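Local coordinates for protein acetoacetate decarboxylase (Sphingomonas wittichii, PDB 5UPB) that is an acetoacetate decarboxylase-like enzyme that probably acts on oxo acids through a Schiff base, as in its family, at residues F99-L111 / N117-A129. Sequence-based numbering, arbitrary orientation.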
loop_
_atom_site.group_PDB
_atom_site.type_symbol
_atom_site.label_atom_id
_atom_site.label_comp_id
_atom_site.label_asym_id
_atom_site.label_seq_id
_atom_site.Cartn_x
_atom_site.Cartn_y
_atom_site.Cartn_z
ATOM N N PHE A 99 28.802 -5.380 -2.500
ATOM C CA PHE A 99 28.214 -4.872 -1.266
ATOM C C PHE A 99 26.922 -4.177 -1.647
ATOM O O PHE A 99 26.956 -3.200 -2.414
ATOM C CB PHE A 99 29.136 -3.897 -0.533
ATOM C CG PHE A 99 28.519 -3.320 0.711
ATOM C CD1 PHE A 99 28.312 -4.110 1.830
ATOM C CD2 PHE A 99 28.127 -1.988 0.747
ATOM C CE1 PHE A 99 27.729 -3.589 2.958
ATOM C CE2 PHE A 99 27.547 -1.448 1.877
ATOM C CZ PHE A 99 27.352 -2.240 2.988
ATOM N N PRO A 100 25.772 -4.701 -1.260
ATOM C CA PRO A 100 24.496 -4.058 -1.650
ATOM C C PRO A 100 24.152 -2.886 -0.721
ATOM O O PRO A 100 23.349 -2.984 0.200
ATOM C CB PRO A 100 23.499 -5.217 -1.558
ATOM C CG PRO A 100 24.049 -6.055 -0.435
ATOM C CD PRO A 100 25.556 -5.909 -0.448
ATOM N N ALA A 101 24.745 -1.729 -1.031
ATOM C CA ALA A 101 24.692 -0.557 -0.142
ATOM C C ALA A 101 23.268 -0.101 0.125
ATOM O O ALA A 101 22.906 0.168 1.271
ATOM C CB ALA A 101 25.481 0.594 -0.759
ATOM N N PHE A 102 22.477 0.095 -0.930
ATOM C CA PHE A 102 21.107 0.577 -0.802
ATOM C C PHE A 102 20.167 -0.474 -1.384
ATOM O O PHE A 102 20.218 -0.740 -2.589
ATOM C CB PHE A 102 20.887 1.897 -1.548
ATOM C CG PHE A 102 21.819 3.017 -1.158
ATOM C CD1 PHE A 102 22.500 3.009 0.027
ATOM C CD2 PHE A 102 21.991 4.079 -2.015
ATOM C CE1 PHE A 102 23.346 4.050 0.357
ATOM C CE2 PHE A 102 22.836 5.104 -1.699
ATOM C CZ PHE A 102 23.509 5.083 -0.505
ATOM N N VAL A 103 19.256 -0.978 -0.560
ATOM C CA VAL A 103 18.256 -1.964 -0.952
ATOM C C VAL A 103 16.903 -1.524 -0.416
ATOM O O VAL A 103 16.795 -1.111 0.747
ATOM C CB VAL A 103 18.605 -3.356 -0.404
ATOM C CG1 VAL A 103 17.594 -4.420 -0.891
ATOM C CG2 VAL A 103 20.023 -3.727 -0.804
ATOM N N TRP A 104 15.869 -1.617 -1.262
ATOM C CA TRP A 104 14.482 -1.378 -0.870
ATOM C C TRP A 104 13.678 -2.626 -1.225
ATOM O O TRP A 104 13.823 -3.165 -2.328
ATOM C CB TRP A 104 13.885 -0.130 -1.567
ATOM C CG TRP A 104 14.636 1.170 -1.286
ATOM C CD1 TRP A 104 14.323 2.121 -0.324
ATOM C CD2 TRP A 104 15.809 1.659 -1.960
ATOM N NE1 TRP A 104 15.223 3.158 -0.385
ATOM C CE2 TRP A 104 16.147 2.897 -1.371
ATOM C CE3 TRP A 104 16.602 1.172 -3.004
ATOM C CZ2 TRP A 104 17.237 3.651 -1.784
ATOM C CZ3 TRP A 104 17.691 1.933 -3.424
ATOM C CH2 TRP A 104 17.990 3.171 -2.803
ATOM N N VAL A 105 12.862 -3.098 -0.276
ATOM C CA VAL A 105 12.074 -4.312 -0.419
ATOM C C VAL A 105 10.669 -3.970 0.053
ATOM O O VAL A 105 10.456 -2.988 0.779
ATOM C CB VAL A 105 12.719 -5.497 0.375
ATOM C CG1 VAL A 105 12.668 -5.267 1.896
ATOM C CG2 VAL A 105 12.066 -6.815 0.046
ATOM N N ASP A 106 9.686 -4.777 -0.345
ATOM C CA ASP A 106 8.311 -4.436 0.042
ATOM C C ASP A 106 7.682 -5.421 1.020
ATOM O O ASP A 106 6.464 -5.411 1.180
ATOM C CB ASP A 106 7.401 -4.244 -1.174
ATOM C CG ASP A 106 7.288 -5.477 -2.055
ATOM O OD1 ASP A 106 7.761 -6.536 -1.650
ATOM O OD2 ASP A 106 6.644 -5.381 -3.124
ATOM N N LYS A 107 8.483 -6.244 1.690
ATOM C CA LYS A 107 7.999 -7.130 2.739
ATOM C C LYS A 107 9.008 -7.063 3.879
ATOM O O LYS A 107 10.208 -7.232 3.667
ATOM C CB LYS A 107 7.848 -8.583 2.223
ATOM C CG LYS A 107 6.770 -8.779 1.173
ATOM C CD LYS A 107 5.390 -8.590 1.763
ATOM C CE LYS A 107 4.285 -8.528 0.717
ATOM N NZ LYS A 107 4.350 -9.804 -0.108
ATOM N N GLU A 108 8.539 -6.813 5.093
ATOM C CA GLU A 108 9.492 -6.592 6.173
ATOM C C GLU A 108 10.176 -7.872 6.621
ATOM O O GLU A 108 11.265 -7.787 7.208
ATOM C CB GLU A 108 8.809 -5.852 7.368
ATOM C CG GLU A 108 8.253 -6.708 8.478
ATOM C CD GLU A 108 6.973 -7.471 8.094
ATOM O OE1 GLU A 108 7.002 -8.294 7.156
ATOM O OE2 GLU A 108 5.906 -7.258 8.730
ATOM N N TRP A 109 9.591 -9.050 6.364
ATOM C CA TRP A 109 10.320 -10.283 6.662
ATOM C C TRP A 109 11.561 -10.408 5.806
ATOM O O TRP A 109 12.575 -10.942 6.259
ATOM C CB TRP A 109 9.452 -11.532 6.495
ATOM C CG TRP A 109 8.525 -11.568 5.323
ATOM C CD1 TRP A 109 7.233 -11.161 5.296
ATOM C CD2 TRP A 109 8.798 -12.113 4.028
ATOM N NE1 TRP A 109 6.680 -11.383 4.060
ATOM C CE2 TRP A 109 7.614 -11.976 3.261
ATOM C CE3 TRP A 109 9.916 -12.721 3.449
ATOM C CZ2 TRP A 109 7.514 -12.406 1.941
ATOM C CZ3 TRP A 109 9.824 -13.131 2.103
ATOM C CH2 TRP A 109 8.618 -12.963 1.374
ATOM N N SER A 110 11.526 -9.868 4.602
ATOM C CA SER A 110 12.722 -9.842 3.781
ATOM C C SER A 110 13.672 -8.746 4.236
ATOM O O SER A 110 14.899 -8.950 4.249
ATOM C CB SER A 110 12.328 -9.667 2.307
ATOM O OG SER A 110 13.499 -9.609 1.519
ATOM N N LEU A 111 13.132 -7.624 4.724
ATOM C CA LEU A 111 13.977 -6.601 5.318
ATOM C C LEU A 111 14.775 -7.160 6.491
ATOM O O LEU A 111 16.002 -6.965 6.591
ATOM C CB LEU A 111 13.117 -5.413 5.740
ATOM C CG LEU A 111 13.891 -4.253 6.363
ATOM C CD1 LEU A 111 13.099 -2.987 6.103
ATOM C CD2 LEU A 111 14.105 -4.491 7.827
ATOM N N ASN A 117 21.626 -10.664 8.046
ATOM C CA ASN A 117 22.736 -11.100 7.222
ATOM C C ASN A 117 23.512 -9.920 6.645
ATOM O O ASN A 117 24.287 -10.094 5.689
ATOM C CB ASN A 117 22.163 -11.998 6.123
ATOM C CG ASN A 117 21.870 -13.419 6.606
ATOM O OD1 ASN A 117 22.534 -13.927 7.503
ATOM N ND2 ASN A 117 20.787 -14.013 6.095
ATOM N N GLY A 118 23.295 -8.715 7.203
ATOM C CA GLY A 118 24.107 -7.563 6.871
ATOM C C GLY A 118 23.758 -6.873 5.587
ATOM O O GLY A 118 24.600 -6.151 5.053
ATOM N N TYR A 119 22.577 -7.151 5.031
ATOM C CA TYR A 119 22.064 -6.457 3.860
ATOM C C TYR A 119 21.320 -5.222 4.332
ATOM O O TYR A 119 20.293 -5.364 5.003
ATOM C CB TYR A 119 21.073 -7.316 3.123
ATOM C CG TYR A 119 21.588 -8.455 2.303
ATOM C CD1 TYR A 119 21.932 -9.660 2.908
ATOM C CD2 TYR A 119 21.629 -8.382 0.912
ATOM C CE1 TYR A 119 22.365 -10.747 2.164
ATOM C CE2 TYR A 119 22.068 -9.474 0.145
ATOM C CZ TYR A 119 22.425 -10.655 0.782
ATOM O OH TYR A 119 22.850 -11.749 0.050
ATOM N N PRO A 120 21.748 -4.031 4.003
ATOM C CA PRO A 120 20.995 -2.842 4.445
ATOM C C PRO A 120 19.735 -2.661 3.617
ATOM O O PRO A 120 19.816 -2.383 2.417
ATOM C CB PRO A 120 21.990 -1.692 4.219
ATOM C CG PRO A 120 23.308 -2.326 3.978
ATOM C CD PRO A 120 23.005 -3.656 3.347
ATOM N N LYS A 121 18.554 -2.846 4.249
ATOM C CA LYS A 121 17.283 -2.750 3.525
ATOM C C LYS A 121 16.307 -1.771 4.189
ATOM O O LYS A 121 16.167 -1.743 5.412
ATOM C CB LYS A 121 16.569 -4.119 3.411
ATOM C CG LYS A 121 17.405 -5.243 2.757
ATOM C CD LYS A 121 16.506 -6.386 2.336
ATOM C CE LYS A 121 17.343 -7.540 1.706
ATOM N NZ LYS A 121 16.424 -8.587 1.185
ATOM N N LYS A 122 15.591 -1.024 3.358
ATOM C CA LYS A 122 14.435 -0.229 3.758
ATOM C C LYS A 122 13.196 -0.787 3.060
ATOM O O LYS A 122 13.286 -1.646 2.159
ATOM C CB LYS A 122 14.641 1.233 3.373
ATOM C CG LYS A 122 15.823 1.908 4.099
ATOM C CD LYS A 122 15.975 3.372 3.632
ATOM C CE LYS A 122 17.088 4.046 4.321
ATOM N NZ LYS A 122 17.338 5.422 3.730
ATOM N N ILE A 123 12.030 -0.295 3.476
ATOM C CA ILE A 123 10.780 -0.640 2.823
ATOM C C ILE A 123 10.486 0.398 1.757
ATOM O O ILE A 123 10.475 1.609 2.030
ATOM C CB ILE A 123 9.606 -0.692 3.804
ATOM C CG1 ILE A 123 9.765 -1.814 4.825
ATOM C CG2 ILE A 123 8.277 -0.814 2.968
ATOM C CD1 ILE A 123 9.686 -3.220 4.196
ATOM N N GLY A 124 10.186 -0.073 0.552
ATOM C CA GLY A 124 9.707 0.797 -0.502
ATOM C C GLY A 124 8.587 0.129 -1.267
ATOM O O GLY A 124 8.170 -0.977 -0.949
ATOM N N ALA A 125 8.113 0.820 -2.286
ATOM C CA ALA A 125 7.176 0.244 -3.239
ATOM C C ALA A 125 7.978 -0.025 -4.499
ATOM O O ALA A 125 8.703 0.859 -4.962
ATOM C CB ALA A 125 6.010 1.210 -3.514
ATOM N N ILE A 126 7.945 -1.256 -4.982
ATOM C CA ILE A 126 8.799 -1.696 -6.084
ATOM C C ILE A 126 7.952 -2.452 -7.087
ATOM O O ILE A 126 7.193 -3.344 -6.709
ATOM C CB ILE A 126 9.940 -2.617 -5.610
ATOM C CG1 ILE A 126 10.809 -1.901 -4.572
ATOM C CG2 ILE A 126 10.801 -3.048 -6.806
ATOM C CD1 ILE A 126 10.547 -2.364 -3.170
ATOM N N THR A 127 8.090 -2.112 -8.368
ATOM C CA THR A 127 7.411 -2.865 -9.417
ATOM C C THR A 127 8.413 -3.296 -10.472
ATOM O O THR A 127 9.185 -2.473 -10.964
ATOM C CB THR A 127 6.335 -2.030 -10.124
ATOM O OG1 THR A 127 5.296 -1.656 -9.206
ATOM C CG2 THR A 127 5.770 -2.854 -11.284
ATOM N N LEU A 128 8.372 -4.577 -10.825
ATOM C CA LEU A 128 9.049 -5.115 -12.006
ATOM C C LEU A 128 7.982 -5.524 -13.009
ATOM O O LEU A 128 7.092 -6.315 -12.680
ATOM C CB LEU A 128 9.909 -6.322 -11.649
ATOM C CG LEU A 128 10.501 -7.037 -12.887
ATOM C CD1 LEU A 128 11.453 -6.127 -13.636
ATOM C CD2 LEU A 128 11.230 -8.294 -12.477
ATOM N N ALA A 129 8.036 -4.973 -14.218
ATOM C CA ALA A 129 7.113 -5.366 -15.274
ATOM C C ALA A 129 7.884 -6.002 -16.422
ATOM O O ALA A 129 8.776 -5.368 -16.990
ATOM C CB ALA A 129 6.307 -4.188 -15.805
HETATM O O HOH W 1 5.850 -2.765 -3.812
#
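Strand 103-105 runs parallel to strand 121-123, stitched by three good backbone bonds: K122 N to V103 O at 2.9 Å, V105 N to K122 O, and G124 N to V105 O. The first is fairly straight, at 165° about the hydrogen; in the last, G124 N sits above the carbonyl plane of V105. Just beyond these paired strands, a water bridges D106 OD2, 2.8 Å away, and I126 N, near the start of strand 125-129, and N82 also holds that carboxylate oxygen. With CG anti to the carbonyl carbon (chi1 -56°), the extended chain of K121 lies alongside V103, its CG 3.7 Å from V103 CG1, and slides past L111 in the opposite direction to bring NZ to S110. There NZ makes weak bonds to S110 OG, at 3.1 Å, and to S110 O, but pairs more strongly with E83. Replacing K121 with alanine would probably leave E83 without its charged mate and take away the packing along V103 CG1. On the other face of the sheet K122 CB packs 3.8 Å from W104 CD1, while K122 NZ and W104 NE1 share the carboxylate of E227. The adjacent lysines are consistent with the paired lysines of acetoacetate decarboxylases, where one forms the Schiff base. Farther out, L111 CD1 rests 3.8 Å from I123 CG1, I126 CD1 lies over the W104 carbonyl, and P100 CG meets the Y119 ring at CD2, 3.6 Å away. Helix 108-116 links the two parallel strands; strand 80-92 runs antiparallel along the far edge of 95-105, and E108 of a second subunit bonds I123 N.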